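Inactive Zymogen C11 Protease (Parabacteroides distasonis, PDB 6MZO) is an inactive zymogen of a clostripain-like C11 cysteine protease that, once processed, would probably cleave peptide bonds. Local coordinates at residues Y276-D279 with D280-R284; A286-E289 with Q290-F294; L238-T241 with C242-L245; A256-V259 with S260-Q263; M165-A168 with E169-Y172. One frame throughout, in Å; residues are numbered along the deposited sequence.

Contact 1: residues Y276-D279 with D280-R284; sequences YDFD and DYVSR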
loop_
_atom_site.group_PDB
_atom_site.type_symbol
_atom_site.label_atom_id
_atom_site.label_comp_id
_atom_site.label_asym_id
_atom_site.label_seq_id
_atom_site.Cartn_x
_atom_site.Cartn_y
_atom_site.Cartn_z
ATOM N N TYR A 276 11.724 1.191 9.922
ATOM C CA TYR A 276 11.602 0.454 11.154
ATOM C C TYR A 276 10.186 0.581 11.717
ATOM O O TYR A 276 9.421 1.311 11.213
ATOM C CB TYR A 276 12.594 0.999 12.162
ATOM C CG TYR A 276 14.021 0.723 11.794
ATOM C CD1 TYR A 276 14.729 1.572 10.992
ATOM C CD2 TYR A 276 14.638 -0.393 12.229
ATOM C CE1 TYR A 276 16.026 1.312 10.649
ATOM C CE2 TYR A 276 15.931 -0.661 11.888
ATOM C CZ TYR A 276 16.622 0.198 11.104
ATOM O OH TYR A 276 17.907 -0.081 10.772
ATOM N N ASP A 277 9.864 -0.148 12.773
ATOM C CA ASP A 277 8.544 -0.037 13.353
ATOM C C ASP A 277 8.328 1.357 13.921
ATOM O O ASP A 277 9.129 1.855 14.628
ATOM C CB ASP A 277 8.289 -1.075 14.442
ATOM C CG ASP A 277 6.931 -0.932 15.069
ATOM O OD1 ASP A 277 5.979 -1.228 14.393
ATOM O OD2 ASP A 277 6.832 -0.482 16.189
ATOM N N PHE A 278 7.194 1.943 13.597
ATOM C CA PHE A 278 6.857 3.285 13.998
ATOM C C PHE A 278 6.815 3.523 15.511
ATOM O O PHE A 278 7.419 4.402 16.013
ATOM C CB PHE A 278 5.552 3.654 13.310
ATOM C CG PHE A 278 5.163 5.091 13.389
ATOM C CD1 PHE A 278 6.071 6.086 13.561
ATOM C CD2 PHE A 278 3.865 5.431 13.240
ATOM C CE1 PHE A 278 5.679 7.389 13.581
ATOM C CE2 PHE A 278 3.459 6.730 13.264
ATOM C CZ PHE A 278 4.371 7.715 13.433
ATOM N N ASP A 279 6.083 2.677 16.211
ATOM C CA ASP A 279 5.948 2.799 17.641
ATOM C C ASP A 279 7.291 2.638 18.325
ATOM O O ASP A 279 7.619 3.392 19.165
ATOM C CB ASP A 279 4.904 1.796 18.162
ATOM C CG ASP A 279 4.690 1.867 19.661
ATOM O OD1 ASP A 279 5.575 1.532 20.390
ATOM O OD2 ASP A 279 3.605 2.220 20.064
ATOM N N ASP A 280 8.055 1.650 17.917
ATOM C CA ASP A 280 9.354 1.414 18.482
ATOM C C ASP A 280 10.233 2.667 18.353
ATOM O O ASP A 280 10.807 3.096 19.297
ATOM C CB ASP A 280 9.994 0.203 17.831
ATOM C CG ASP A 280 11.159 -0.366 18.625
ATOM O OD1 ASP A 280 11.324 -0.001 19.760
ATOM O OD2 ASP A 280 11.867 -1.170 18.065
ATOM N N TYR A 281 10.287 3.237 17.169
ATOM C CA TYR A 281 11.068 4.440 16.951
ATOM C C TYR A 281 10.599 5.573 17.847
ATOM O O TYR A 281 11.364 6.177 18.532
ATOM C CB TYR A 281 10.979 4.868 15.500
ATOM C CG TYR A 281 11.745 6.112 15.150
ATOM C CD1 TYR A 281 13.032 6.283 15.571
ATOM C CD2 TYR A 281 11.178 7.088 14.384
ATOM C CE1 TYR A 281 13.735 7.420 15.245
ATOM C CE2 TYR A 281 11.868 8.219 14.045
ATOM C CZ TYR A 281 13.148 8.369 14.482
ATOM O OH TYR A 281 13.836 9.480 14.158
ATOM N N VAL A 282 9.320 5.860 17.806
ATOM C CA VAL A 282 8.773 6.936 18.628
ATOM C C VAL A 282 9.051 6.716 20.112
ATOM O O VAL A 282 9.394 7.682 20.843
ATOM C CB VAL A 282 7.178 7.090 18.364
ATOM C CG1 VAL A 282 6.541 7.894 19.484
ATOM C CG2 VAL A 282 6.954 7.749 17.029
ATOM N N SER A 283 9.027 5.459 20.567
ATOM C CA SER A 283 9.310 5.188 21.980
ATOM C C SER A 283 10.752 5.600 22.410
ATOM O O SER A 283 11.014 5.821 23.596
ATOM C CB SER A 283 9.071 3.680 22.304
ATOM O OG SER A 283 10.210 2.922 21.877
ATOM N N ARG A 284 11.662 5.761 21.443
ATOM C CA ARG A 284 13.040 6.202 21.715
ATOM C C ARG A 284 13.197 7.701 21.861
ATOM O O ARG A 284 14.212 8.181 22.366
ATOM C CB ARG A 284 14.006 5.783 20.604
ATOM C CG ARG A 284 13.970 4.335 20.189
ATOM C CD ARG A 284 14.013 3.467 21.366
ATOM N NE ARG A 284 13.614 2.100 21.045
ATOM C CZ ARG A 284 14.349 1.023 21.322
ATOM N NH1 ARG A 284 15.547 1.164 21.946
ATOM N NH2 ARG A 284 13.898 -0.177 20.984
#
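Asp280 meets the preceding turn through its backbone N-H, which Asp277 OD2 accepts at 3.0 Å in a nearly straight bond (163°). With its CG anti to the backbone N (chi1 178°), Asp277 swings its carboxylate over the start of helix 278-283, and the donor arrives on the anti side of OD2, 26° out of the carboxylate plane. This is an N-cap, and the other oxygen, OD1, is held by Ser329 OG. The carboxylate of Asp280 has partners of its own: OD1 takes Arg284 NH2 on the syn side at 2.9 Å, a salt bridge lying in the guanidinium plane, while OD2 accepts from Gln263 N. Its carbonyl O also receives Ser283 OG at 2.7 Å. Asp279 contributes mostly backbone, its O accepting Ser283 N at 2.9 Å, whereas its carboxylate OD1 turns to Tyr291 OH. Three carboxylates thus gather at the first turn, where the helix N terminus would probably favour their negative form. On another flank of the turn, Phe278 leans along the helix: its O accepts Val282 N at 3.0 Å, and its ring atom CE1 meets Val282 CG2 obliquely at 3.7 Å. Strand 275-277 runs directly into this helix and pairs with strand 332-334, whose Ile333 touches both Phe278 and Tyr281. The Phe278 ring packs edge-to-face with Phe294 of helix 288-301, and Val282 rests on Leu245 and Phe246 of helix 235-246.

Contact 2: residues A286-E289 with Q290-F294; sequences ATEE and QYNAF
Thr287 and Gln290 form a capping box that starts helix 288-301, each side chain bonding to the backbone N-H of the other residue. Thr287 OG1 accepts Gln290 N at 3.1 Å, with the N-H pointing almost squarely at it (167°). In return, Gln290 OE1 takes Thr287 N at 3.0 Å, the donor standing above the amide carbonyl plane, 38° out of it. Gln290 manages this by folding CG back beside its own backbone N (chi1 -67°) and then running extended, which draws its CG across Thr287 OG1 at 3.1 Å. The threonine methyl CG2 sits 3.5 Å from Gln290 OE1, so the amide is hemmed in by both branches of Thr287. Next to the box Ala286 packs its CB on Tyr291 CB at 3.8 Å; the two occupy the positions just before the N-cap and one turn into the helix, where a hydrophobic staple is found. Part of this compact side is covered by the protein: Gln290 touches Thr244 and Leu245 of helix 235-246, although Thr287 itself stays exposed. The other side looks to solvent and is much looser. Glu288 and Glu289 extend outward with CG anti to the backbone N, and neither carboxylate makes a hydrogen bond across this turn. Glu288 and Asn292 run alongside each other in the same direction, with the carboxylate plane turned steeply against the amide. Their nearest side-chain approach, Glu288 CG to Asn292 ND2, is 4.1 Å, whereas the backbone beneath is firm, Asn292 N donating to Glu288 O at 2.9 Å.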
loop_
_atom_site.group_PDB
_atom_site.type_symbol
_atom_site.label_atom_id
_atom_site.label_comp_id
_atom_site.label_asym_id
_atom_site.label_seq_id
_atom_site.Cartn_x
_atom_site.Cartn_y
_atom_site.Cartn_z
ATOM N N ALA A 286 10.066 9.931 22.408
ATOM C CA ALA A 286 8.964 10.527 23.183
ATOM C C ALA A 286 9.168 10.531 24.675
ATOM O O ALA A 286 9.709 9.582 25.266
ATOM C CB ALA A 286 7.638 9.764 22.872
ATOM N N THR A 287 8.674 11.589 25.324
ATOM C CA THR A 287 8.502 11.576 26.766
ATOM C C THR A 287 7.370 10.563 27.068
ATOM O O THR A 287 6.717 10.100 26.164
ATOM C CB THR A 287 8.110 12.941 27.320
ATOM O OG1 THR A 287 6.830 13.307 26.761
ATOM C CG2 THR A 287 9.133 13.963 26.952
ATOM N N GLU A 288 7.210 10.196 28.338
ATOM C CA GLU A 288 6.174 9.241 28.697
ATOM C C GLU A 288 4.816 9.790 28.308
ATOM O O GLU A 288 3.980 9.070 27.754
ATOM C CB GLU A 288 6.206 8.924 30.174
ATOM C CG GLU A 288 5.216 7.837 30.577
ATOM C CD GLU A 288 5.130 7.707 32.083
ATOM O OE1 GLU A 288 4.002 7.573 32.627
ATOM O OE2 GLU A 288 6.209 7.778 32.730
ATOM N N GLU A 289 4.622 11.077 28.578
ATOM C CA GLU A 289 3.359 11.731 28.231
ATOM C C GLU A 289 3.092 11.730 26.719
ATOM O O GLU A 289 2.014 11.348 26.244
ATOM C CB GLU A 289 3.373 13.164 28.755
ATOM C CG GLU A 289 2.052 13.887 28.635
ATOM C CD GLU A 289 2.068 15.236 29.358
ATOM O OE1 GLU A 289 1.754 16.261 28.713
ATOM O OE2 GLU A 289 2.367 15.277 30.574
ATOM N N GLN A 290 4.091 12.156 25.935
ATOM C CA GLN A 290 3.978 12.094 24.477
ATOM C C GLN A 290 3.743 10.680 23.943
ATOM O O GLN A 290 2.984 10.481 22.988
ATOM C CB GLN A 290 5.273 12.665 23.855
ATOM C CG GLN A 290 5.424 14.144 24.117
ATOM C CD GLN A 290 6.833 14.666 23.887
ATOM O OE1 GLN A 290 7.795 13.899 23.694
ATOM N NE2 GLN A 290 6.968 15.987 23.937
ATOM N N TYR A 291 4.419 9.691 24.531
ATOM C CA TYR A 291 4.258 8.309 24.094
ATOM C C TYR A 291 2.843 7.825 24.376
ATOM O O TYR A 291 2.258 7.147 23.505
ATOM C CB TYR A 291 5.278 7.394 24.759
ATOM C CG TYR A 291 5.351 5.972 24.213
ATOM C CD1 TYR A 291 5.400 5.702 22.838
ATOM C CD2 TYR A 291 5.431 4.906 25.079
ATOM C CE1 TYR A 291 5.473 4.382 22.356
ATOM C CE2 TYR A 291 5.534 3.594 24.623
ATOM C CZ TYR A 291 5.566 3.337 23.268
ATOM O OH TYR A 291 5.671 2.019 22.876
ATOM N N ASN A 292 2.264 8.185 25.524
ATOM C CA ASN A 292 0.904 7.727 25.822
ATOM C C ASN A 292 -0.057 8.375 24.827
ATOM O O ASN A 292 -0.965 7.708 24.320
ATOM C CB ASN A 292 0.526 8.044 27.267
ATOM C CG ASN A 292 1.226 7.108 28.269
ATOM O OD1 ASN A 292 1.714 6.022 27.908
ATOM N ND2 ASN A 292 1.278 7.522 29.507
ATOM N N ALA A 293 0.172 9.655 24.515
ATOM C CA ALA A 293 -0.687 10.358 23.527
ATOM C C ALA A 293 -0.568 9.716 22.140
ATOM O O ALA A 293 -1.561 9.529 21.419
ATOM C CB ALA A 293 -0.338 11.819 23.437
ATOM N N PHE A 294 0.675 9.417 21.761
ATOM C CA PHE A 294 0.947 8.718 20.491
ATOM C C PHE A 294 0.208 7.389 20.428
ATOM O O PHE A 294 -0.454 7.093 19.427
ATOM C CB PHE A 294 2.467 8.519 20.340
ATOM C CG PHE A 294 2.828 7.594 19.248
ATOM C CD1 PHE A 294 2.862 8.026 17.940
ATOM C CD2 PHE A 294 3.127 6.240 19.548
ATOM C CE1 PHE A 294 3.272 7.115 16.868
ATOM C CE2 PHE A 294 3.514 5.346 18.533
ATOM C CZ PHE A 294 3.550 5.756 17.200
#

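Contact 3: residues L238-T241 with C242-L245; sequences LAAT and CRTL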
loop_
_atom_site.group_PDB
_atom_site.type_symbol
_atom_site.label_atom_id
_atom_site.label_comp_id
_atom_site.label_asym_id
_atom_site.label_seq_id
_atom_site.Cartn_x
_atom_site.Cartn_y
_atom_site.Cartn_z
ATOM N N LEU A 238 -2.931 12.099 14.157
ATOM C CA LEU A 238 -1.712 11.311 14.416
ATOM C C LEU A 238 -0.500 12.220 14.128
ATOM O O LEU A 238 0.499 12.230 14.869
ATOM C CB LEU A 238 -1.717 10.021 13.555
ATOM C CG LEU A 238 -0.472 9.130 13.720
ATOM C CD1 LEU A 238 -0.281 8.676 15.163
ATOM C CD2 LEU A 238 -0.696 7.960 12.821
ATOM N N ALA A 239 -0.599 13.048 13.087
ATOM C CA ALA A 239 0.552 13.868 12.726
ATOM C C ALA A 239 0.727 14.905 13.802
ATOM O O ALA A 239 1.837 15.167 14.203
ATOM C CB ALA A 239 0.361 14.518 11.379
ATOM N N ALA A 240 -0.383 15.451 14.299
ATOM C CA ALA A 240 -0.261 16.506 15.301
ATOM C C ALA A 240 0.388 15.953 16.568
ATOM O O ALA A 240 1.235 16.625 17.212
ATOM C CB ALA A 240 -1.601 17.085 15.594
ATOM N N THR A 241 0.032 14.709 16.897
ATOM C CA THR A 241 0.521 14.120 18.114
ATOM C C THR A 241 2.022 13.908 17.894
ATOM O O THR A 241 2.833 14.152 18.780
ATOM C CB THR A 241 -0.206 12.829 18.424
ATOM O OG1 THR A 241 -1.618 13.107 18.677
ATOM C CG2 THR A 241 0.410 12.162 19.618
ATOM N N CYS A 242 2.404 13.456 16.682
ATOM C CA CYS A 242 3.825 13.209 16.411
ATOM C C CYS A 242 4.584 14.499 16.329
ATOM O O CYS A 242 5.759 14.559 16.761
ATOM C CB CYS A 242 3.995 12.403 15.100
ATOM S SG CYS A 242 3.431 10.703 15.299
ATOM N N ARG A 243 3.913 15.554 15.860
ATOM C CA ARG A 243 4.604 16.822 15.759
ATOM C C ARG A 243 5.156 17.241 17.129
ATOM O O ARG A 243 6.320 17.763 17.233
ATOM C CB ARG A 243 3.634 17.892 15.210
ATOM C CG ARG A 243 4.304 19.286 15.101
ATOM C CD ARG A 243 3.274 20.299 14.584
ATOM N NE ARG A 243 2.530 19.733 13.481
ATOM C CZ ARG A 243 1.214 19.522 13.469
ATOM N NH1 ARG A 243 0.462 19.907 14.502
ATOM N NH2 ARG A 243 0.659 18.941 12.402
ATOM N N THR A 244 4.419 16.888 18.186
ATOM C CA THR A 244 4.827 17.398 19.517
ATOM C C THR A 244 6.167 16.823 19.962
ATOM O O THR A 244 6.930 17.506 20.670
ATOM C CB THR A 244 3.763 17.124 20.600
ATOM O OG1 THR A 244 3.642 15.717 20.826
ATOM C CG2 THR A 244 2.399 17.650 20.156
ATOM N N LEU A 245 6.529 15.642 19.457
ATOM C CA LEU A 245 7.792 15.044 19.852
ATOM C C LEU A 245 8.861 15.180 18.786
ATOM O O LEU A 245 10.038 15.038 19.104
ATOM C CB LEU A 245 7.621 13.559 20.245
ATOM C CG LEU A 245 7.268 12.508 19.163
ATOM C CD1 LEU A 245 8.375 11.489 18.991
ATOM C CD2 LEU A 245 5.986 11.764 19.476
#
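One face of the Arg243 guanidinium lies over the backbone of the preceding turn, with Ala240 CA and Ala239 O both beneath it. Arg243 CZ stands 3.8 Å from Ala240 CA, and NH1 reaches 3.7 Å from Ala240 CB, so the flat cation is spread on the helix surface. The chain leaves the backbone extended, CG anti to the backbone N (chi1 179°), and only a bend at chi3 (-44°) brings its end back over Ala240. There NE donates to Asp355 O, which ties helix 235-246 to helix 351-357. Away from the arginine, the side of the helix turned to the core carries Leu238 and Cys242, one turn apart, with Leu238 CD1 at 4.2 Å from Cys242 SG. The Cys242 side chain is packed by Phe278, Phe294, Trp352 and Val356. Near the C-terminal end the bonding changes. Cys242 N and Arg243 N still make ordinary alpha-helical bonds, to Leu238 O and Ala239 O, but Thr244 N reaches Ala240 O only weakly, at 3.3 Å. Thr241 O instead takes two donors from Thr244: the backbone N at 3.2 Å, well above the carbonyl plane, and the hydroxyl OG1 at 2.7 Å. Leu245 N likewise bonds three residues back, to Cys242 O at 3.0 Å. Thr241 OG1 turns to Glu237 O and Ser297 OG. The double grip on Thr241 O implies a last turn tightened toward 3-10 geometry, in which Thr244 N-H shifts its main acceptor from Ala240 O to Thr241 O and the threonine hydroxyl adds a second, shorter bond to the same carbonyl.

Contact 4: residues A256-V259 with S260-Q263; sequences AVPV and SELQ
Leu262 CD1 lies 4.1 Å from Val259 CG1 and 4.3 Å from Val257 CG1, so one leucine methyl meets both valines, crossing Val259 at a slant. CG of Leu262 is anti to the carbonyl carbon (chi1 -67°), which carries the branch back over the turn. On the solvent side Glu261 bends at chi2 and lays its CG against the ring of Pro258, CG to CG at 3.7 Å. The backbone that presents these side chains is a 3-10 turn at 259-261, held by two successive bonds to the residue three back: Glu261 N to Pro258 O and Leu262 N to Val259 O, each 3.0 Å. Both donors stand above the plane of the carbonyl they use, Leu262 N as much as 67° out of it, as the tight winding demands. Further out, Tyr276 touches both Leu262 and Val259, while Val257 rests on Tyr281 and Leu285. Cutting Leu262 back to an alanine would probably open a gap between Val257 and Val259 and take a wall from Tyr276. The exit of the turn is fixed by Gln263, whose OE1 accepts from Asn326 N and Lys327 N and whose NE2 donates to Pro324 O.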
loop_
_atom_site.group_PDB
_atom_site.type_symbol
_atom_site.label_atom_id
_atom_site.label_comp_id
_atom_site.label_asym_id
_atom_site.label_seq_id
_atom_site.Cartn_x
_atom_site.Cartn_y
_atom_site.Cartn_z
ATOM N N ALA A 256 21.226 10.230 17.244
ATOM C CA ALA A 256 21.578 9.493 18.457
ATOM C C ALA A 256 20.697 8.246 18.711
ATOM O O ALA A 256 21.045 7.368 19.538
ATOM C CB ALA A 256 21.531 10.455 19.685
ATOM N N VAL A 257 19.577 8.112 18.015
ATOM C CA VAL A 257 18.781 6.908 18.166
ATOM C C VAL A 257 19.497 5.715 17.542
ATOM O O VAL A 257 19.805 5.747 16.350
ATOM C CB VAL A 257 17.417 7.042 17.491
ATOM C CG1 VAL A 257 16.658 5.707 17.543
ATOM C CG2 VAL A 257 16.639 8.258 18.040
ATOM N N PRO A 258 19.713 4.645 18.318
ATOM C CA PRO A 258 20.466 3.510 17.758
ATOM C C PRO A 258 19.585 2.509 16.995
ATOM O O PRO A 258 18.819 1.727 17.576
ATOM C CB PRO A 258 21.084 2.858 19.011
ATOM C CG PRO A 258 20.048 3.060 20.083
ATOM C CD PRO A 258 19.303 4.398 19.721
ATOM N N VAL A 259 19.713 2.509 15.672
ATOM C CA VAL A 259 18.843 1.630 14.883
ATOM C C VAL A 259 19.086 0.149 15.132
ATOM O O VAL A 259 18.234 -0.667 14.839
ATOM C CB VAL A 259 18.949 1.856 13.377
ATOM C CG1 VAL A 259 18.471 3.257 13.045
ATOM C CG2 VAL A 259 20.377 1.590 12.907
ATOM N N SER A 260 20.264 -0.184 15.638
ATOM C CA SER A 260 20.600 -1.578 15.900
ATOM C C SER A 260 19.709 -2.184 16.986
ATOM O O SER A 260 19.609 -3.413 17.106
ATOM C CB SER A 260 22.060 -1.664 16.298
ATOM O OG SER A 260 22.242 -1.013 17.546
ATOM N N GLU A 261 19.011 -1.299 17.717
ATOM C CA GLU A 261 18.094 -1.685 18.786
ATOM C C GLU A 261 16.643 -1.740 18.300
ATOM O O GLU A 261 15.771 -2.189 19.049
ATOM C CB GLU A 261 18.148 -0.682 19.946
ATOM C CG GLU A 261 19.512 -0.531 20.569
ATOM C CD GLU A 261 19.989 -1.836 21.078
ATOM O OE1 GLU A 261 19.300 -2.419 21.939
ATOM O OE2 GLU A 261 21.025 -2.302 20.577
ATOM N N LEU A 262 16.384 -1.251 17.084
ATOM C CA LEU A 262 14.997 -1.081 16.639
ATOM C C LEU A 262 14.448 -2.281 15.896
ATOM O O LEU A 262 15.192 -2.994 15.240
ATOM C CB LEU A 262 14.855 0.117 15.687
ATOM C CG LEU A 262 15.088 1.492 16.295
ATOM C CD1 LEU A 262 15.006 2.577 15.170
ATOM C CD2 LEU A 262 14.040 1.736 17.378
ATOM N N GLN A 263 13.117 -2.477 15.956
ATOM C CA GLN A 263 12.508 -3.521 15.191
ATOM C C GLN A 263 12.576 -3.185 13.691
ATOM O O GLN A 263 12.010 -2.201 13.236
ATOM C CB GLN A 263 11.026 -3.709 15.606
ATOM C CG GLN A 263 10.168 -4.560 14.629
ATOM C CD GLN A 263 10.489 -6.018 14.669
ATOM O OE1 GLN A 263 10.446 -6.652 15.730
ATOM N NE2 GLN A 263 10.833 -6.582 13.533
#

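Contact 5: residues M165-A168 with E169-Y172; sequences MSCA and EVAY
Cys167 directs its sulfur at the first turn of helix 168-173, where SG accepts Val170 N at 3.4 Å (158°) and also touches Val170 CG2 at 3.4 Å. With chi1 at 59°, SG is tucked in over the backbone, flanked by N and C, and so faces the helix. Met165 comes in at about a right angle to Val170, its CE 4.1 Å from CG1, after two bends of its chain. Val170 is therefore held between a thioether methyl and a thiol, with Trp120 packed on all three. The sulfur cap begins the helix of a beta-alpha-beta crossover that leaves strand 155-162 and returns in parallel strand 178-183, within a fold consistent with peptidase clan CD. Glu169 takes the other flank of Cys167, its chain folded at chi2 (86°) so that OE1 lies 3.3 Å from Cys167 CB. OE1 is buried with no polar partner in the model, whereas OE2 is bonded by Tyr334 N and Tyr347 OH. With an alanine at Cys167, Val170 N would probably lose its capping acceptor and a gap would open beside the Val170 methyls. Below the cap, Ala171 N bonds Cys167 O at 2.9 Å.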
loop_
_atom_site.group_PDB
_atom_site.type_symbol
_atom_site.label_atom_id
_atom_site.label_comp_id
_atom_site.label_asym_id
_atom_site.label_seq_id
_atom_site.Cartn_x
_atom_site.Cartn_y
_atom_site.Cartn_z
ATOM N N MET A 165 4.063 -0.231 2.060
ATOM C CA MET A 165 3.236 0.951 1.897
ATOM C C MET A 165 2.524 1.348 3.125
ATOM O O MET A 165 2.021 2.460 3.228
ATOM C CB MET A 165 2.198 0.766 0.723
ATOM C CG MET A 165 2.893 0.613 -0.620
ATOM S SD MET A 165 3.938 1.999 -1.151
ATOM C CE MET A 165 2.632 3.156 -1.703
ATOM N N SER A 166 2.378 0.432 4.094
ATOM C CA SER A 166 1.795 0.841 5.387
ATOM C C SER A 166 2.856 1.515 6.207
ATOM O O SER A 166 3.523 0.865 7.054
ATOM C CB SER A 166 1.273 -0.381 6.195
ATOM O OG SER A 166 0.071 -0.842 5.580
ATOM N N CYS A 167 3.028 2.797 6.003
ATOM C CA CYS A 167 3.898 3.623 6.816
ATOM C C CYS A 167 3.235 4.950 7.000
ATOM O O CYS A 167 2.318 5.282 6.262
ATOM C CB CYS A 167 5.246 3.830 6.171
ATOM S SG CYS A 167 5.118 4.639 4.525
ATOM N N ALA A 168 3.635 5.661 8.019
ATOM C CA ALA A 168 2.983 6.908 8.333
ATOM C C ALA A 168 3.030 7.820 7.161
ATOM O O ALA A 168 2.074 8.582 6.896
ATOM C CB ALA A 168 3.612 7.571 9.519
ATOM N N GLU A 169 4.180 7.848 6.491
ATOM C CA GLU A 169 4.354 8.815 5.438
ATOM C C GLU A 169 3.370 8.648 4.289
ATOM O O GLU A 169 2.871 9.657 3.735
ATOM C CB GLU A 169 5.763 8.733 4.864
ATOM C CG GLU A 169 6.923 9.052 5.867
ATOM C CD GLU A 169 7.375 7.815 6.681
ATOM O OE1 GLU A 169 6.676 6.804 6.718
ATOM O OE2 GLU A 169 8.447 7.952 7.285
ATOM N N VAL A 170 3.144 7.399 3.932
ATOM C CA VAL A 170 2.135 7.083 2.887
ATOM C C VAL A 170 0.727 7.290 3.384
ATOM O O VAL A 170 -0.167 7.876 2.678
ATOM C CB VAL A 170 2.345 5.603 2.367
ATOM C CG1 VAL A 170 1.104 5.099 1.572
ATOM C CG2 VAL A 170 3.660 5.503 1.616
ATOM N N ALA A 171 0.418 6.759 4.574
ATOM C CA ALA A 171 -0.965 6.953 5.049
ATOM C C ALA A 171 -1.277 8.477 5.128
ATOM O O ALA A 171 -2.436 8.944 4.823
ATOM C CB ALA A 171 -1.140 6.295 6.416
ATOM N N TYR A 172 -0.275 9.270 5.507
ATOM C CA TYR A 172 -0.518 10.696 5.625
ATOM C C TYR A 172 -0.694 11.320 4.236
ATOM O O TYR A 172 -1.623 12.156 4.002
ATOM C CB TYR A 172 0.644 11.387 6.352
ATOM C CG TYR A 172 0.383 12.821 6.706
ATOM C CD1 TYR A 172 -0.563 13.146 7.671
ATOM C CD2 TYR A 172 1.161 13.834 6.184
ATOM C CE1 TYR A 172 -0.739 14.485 8.062
ATOM C CE2 TYR A 172 0.967 15.234 6.539
ATOM C CZ TYR A 172 0.022 15.482 7.522
ATOM O OH TYR A 172 -0.126 16.784 7.854
#

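In the fold
Along the chain the contacts come in the order 5, 3, 4, 1, 2, each a local turn that closes before the next opens, so none nest or cross. Contact 5 begins the helix between two strands of the main sheet; its centre lies about 8 Å from the centre of the chain. Contact 3 spans most of helix 235-246, contact 4 turns the loop between helix 251-255 and strand 275-277, and contacts 1 and 2 start two successive helices. Contact 1 touches all the others: Ala168 of contact 5 and Cys242 of contact 3 both reach Phe278. Contacts 2 and 3 meet between their helices, and Ala239 of contact 3 packs on Tyr172, joining this helical region to the crossover helix 168-173.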